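Local coordinates for hypothetical protein TM0723 (Thermotoga maritima, PDB 1VMJ), which is of unknown function but belongs to the YjbQ (UPF0047) family and has been proposed to be a thiamin phosphate synthase, at residues K25-F30 / A83-Y88. Residues are numbered along the deposited sequence; the frame is centred on the assembly and turned at random.
Sequences KRRREF and APEKPY. With SO4 (sulfate ion), chain D.
A surface salt-bridge network, in which Arg27 and Arg28 converge on the carboxylate of Glu85, joins the turn leading into strand 29-32 to the loop that follows helix 69-82. The two arginines use the acid differently. Arg27, extended with CG anti to its backbone nitrogen (chi1 -173°), lays its guanidinium almost parallel to the carboxylate, the planes 8° apart. Glu85 OE2 lies over the centre of one guanidinium face, 3.4 Å from Arg27 CZ, so charge and stacking hold the pair and no N-H points at the oxygen. Arg27 NH1 and NH2 also form salt bridges with Asp99 and Asp102, respectively. Arg28, bent at chi3, comes in edge-on with its guanidinium nearly perpendicular to the carboxylate. Its NH1 donates a nearly straight hydrogen bond of 2.9 Å to Glu85 OE1, which it reaches from above the carboxylate plane. A water doubles this link, accepting from Arg28 NH2 and donating to Glu85 OE1 at 2.7 Å, while Arg28 NH2 also pairs with Glu76 of helix 69-82. On the loop side, Tyr88 OH donates to Glu85 OE2 on its anti side over 2.6 Å. At the other end of this tyrosine, its backbone N binds O1 of a sulfate, probably from the crystallisation liquor, at 2.9 Å. Each carboxylate oxygen thus receives one side-chain hydrogen bond, OE1 from Arg28 and OE2 from Tyr88, which should restrict rotation of the carboxylate stacked against Arg27. Two nearby positive charges would be expected to favour the ionised form of Glu85, while Glu76, Asp99 and Asp102 probably offset part of the arginines' charge.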
loop_
_atom_site.group_PDB
_atom_site.type_symbol
_atom_site.label_atom_id
_atom_site.label_comp_id
_atom_site.label_asym_id
_atom_site.label_seq_id
_atom_site.Cartn_x
_atom_site.Cartn_y
_atom_site.Cartn_z
ATOM N N LYS A 25 21.801 -3.111 -13.312
ATOM C CA LYS A 25 23.122 -2.587 -13.625
ATOM C C LYS A 25 23.518 -1.465 -12.659
ATOM O O LYS A 25 24.694 -1.319 -12.297
ATOM C CB LYS A 25 23.138 -2.067 -15.062
ATOM C CG LYS A 25 24.455 -1.412 -15.472
ATOM C CD LYS A 25 24.487 -1.080 -16.958
ATOM C CE LYS A 25 25.705 -0.229 -17.296
ATOM N NZ LYS A 25 26.072 -0.327 -18.739
ATOM N N ARG A 26 22.532 -0.676 -12.250
ATOM C CA ARG A 26 22.784 0.471 -11.390
ATOM C C ARG A 26 22.028 0.349 -10.072
ATOM O O ARG A 26 21.203 -0.530 -9.871
ATOM C CB ARG A 26 22.366 1.745 -12.113
ATOM C CG ARG A 26 22.968 1.871 -13.527
ATOM C CD ARG A 26 22.684 3.216 -14.192
ATOM N NE ARG A 26 23.455 3.401 -15.430
ATOM C CZ ARG A 26 23.117 2.936 -16.639
ATOM N NH1 ARG A 26 22.004 2.229 -16.817
ATOM N NH2 ARG A 26 23.903 3.175 -17.685
ATOM N N ARG A 27 22.302 1.271 -9.172
ATOM C CA ARG A 27 21.705 1.257 -7.843
ATOM C C ARG A 27 20.174 1.351 -7.873
ATOM O O ARG A 27 19.485 0.661 -7.103
ATOM C CB ARG A 27 22.259 2.430 -7.017
ATOM C CG ARG A 27 21.851 2.428 -5.565
ATOM C CD ARG A 27 22.369 3.660 -4.889
ATOM N NE ARG A 27 21.873 3.806 -3.525
ATOM C CZ ARG A 27 22.552 3.457 -2.444
ATOM N NH1 ARG A 27 23.763 2.931 -2.550
ATOM N NH2 ARG A 27 22.021 3.650 -1.239
ATOM N N ARG A 28 19.687 2.273 -8.705
ATOM C CA ARG A 28 18.259 2.509 -8.826
ATOM C C ARG A 28 17.813 2.317 -10.275
ATOM O O ARG A 28 18.507 2.746 -11.206
ATOM C CB ARG A 28 17.881 3.912 -8.354
ATOM C CG ARG A 28 18.253 4.201 -6.903
ATOM C CD ARG A 28 17.498 5.377 -6.308
ATOM N NE ARG A 28 18.044 6.648 -6.761
ATOM C CZ ARG A 28 19.128 7.230 -6.240
ATOM N NH1 ARG A 28 19.792 6.662 -5.251
ATOM N NH2 ARG A 28 19.561 8.385 -6.727
ATOM N N GLU A 29 16.637 1.726 -10.443
ATOM C CA GLU A 29 16.066 1.434 -11.754
ATOM C C GLU A 29 14.595 1.097 -11.626
ATOM O O GLU A 29 14.210 0.501 -10.639
ATOM C CB GLU A 29 16.802 0.259 -12.421
ATOM C CG GLU A 29 16.345 0.039 -13.869
ATOM C CD GLU A 29 17.105 -1.048 -14.625
ATOM O OE1 GLU A 29 18.090 -1.598 -14.084
ATOM O OE2 GLU A 29 16.695 -1.325 -15.789
ATOM N N PHE A 30 13.783 1.509 -12.605
ATOM C CA PHE A 30 12.408 1.037 -12.721
ATOM C C PHE A 30 12.347 0.063 -13.887
ATOM O O PHE A 30 12.843 0.373 -14.984
ATOM C CB PHE A 30 11.446 2.193 -12.954
ATOM C CG PHE A 30 11.471 3.225 -11.863
ATOM C CD1 PHE A 30 11.005 2.933 -10.597
ATOM C CD2 PHE A 30 11.953 4.509 -12.110
ATOM C CE1 PHE A 30 11.025 3.893 -9.596
ATOM C CE2 PHE A 30 11.980 5.469 -11.105
ATOM C CZ PHE A 30 11.515 5.165 -9.859
ATOM N N ALA A 83 13.642 11.360 0.361
ATOM C CA ALA A 83 14.481 10.389 1.062
ATOM C C ALA A 83 15.863 10.322 0.428
ATOM O O ALA A 83 16.205 9.357 -0.238
ATOM C CB ALA A 83 13.796 9.032 1.024
ATOM N N PRO A 84 16.658 11.383 0.600
ATOM C CA PRO A 84 17.952 11.493 -0.043
ATOM C C PRO A 84 18.912 10.374 0.312
ATOM O O PRO A 84 19.018 9.981 1.453
ATOM C CB PRO A 84 18.481 12.844 0.435
ATOM C CG PRO A 84 17.673 13.177 1.583
ATOM C CD PRO A 84 16.344 12.583 1.372
ATOM N N GLU A 85 19.611 9.877 -0.708
ATOM C CA GLU A 85 20.622 8.864 -0.515
ATOM C C GLU A 85 21.721 9.334 0.424
ATOM O O GLU A 85 22.147 8.594 1.318
ATOM C CB GLU A 85 21.236 8.509 -1.862
ATOM C CG GLU A 85 22.273 7.413 -1.777
ATOM C CD GLU A 85 22.902 7.090 -3.122
ATOM O OE1 GLU A 85 22.344 7.459 -4.190
ATOM O OE2 GLU A 85 23.962 6.425 -3.103
ATOM N N LYS A 86 22.192 10.560 0.188
ATOM C CA LYS A 86 23.382 11.132 0.832
ATOM C C LYS A 86 23.063 12.424 1.584
ATOM O O LYS A 86 22.080 13.098 1.243
ATOM C CB LYS A 86 24.464 11.408 -0.216
ATOM C CG LYS A 86 25.041 10.119 -0.799
ATOM C CD LYS A 86 26.179 10.296 -1.802
ATOM N N PRO A 87 23.885 12.779 2.597
ATOM C CA PRO A 87 25.043 11.988 3.066
ATOM C C PRO A 87 24.619 10.715 3.789
ATOM O O PRO A 87 23.584 10.681 4.460
ATOM C CB PRO A 87 25.736 12.926 4.075
ATOM C CG PRO A 87 24.658 13.843 4.543
ATOM C CD PRO A 87 23.702 14.017 3.393
ATOM N N TYR A 88 25.410 9.665 3.631
ATOM C CA TYR A 88 25.128 8.394 4.282
ATOM C C TYR A 88 25.051 8.528 5.796
ATOM O O TYR A 88 24.269 7.853 6.460
ATOM C CB TYR A 88 26.147 7.325 3.887
ATOM C CG TYR A 88 26.138 7.007 2.416
ATOM C CD1 TYR A 88 24.959 6.644 1.766
ATOM C CD2 TYR A 88 27.304 7.083 1.665
ATOM C CE1 TYR A 88 24.938 6.378 0.410
ATOM C CE2 TYR A 88 27.289 6.793 0.298
ATOM C CZ TYR A 88 26.101 6.433 -0.315
ATOM O OH TYR A 88 26.083 6.154 -1.664
HETATM S S SO4 D . 28.880 10.518 3.702
HETATM O O1 SO4 D . 27.999 10.338 2.540
HETATM O O2 SO4 D . 30.012 9.638 3.392
HETATM O O3 SO4 D . 28.295 10.157 4.995
HETATM O O4 SO4 D . 29.366 11.906 3.819
HETATM O O HOH W 1 21.751 9.868 -5.311
#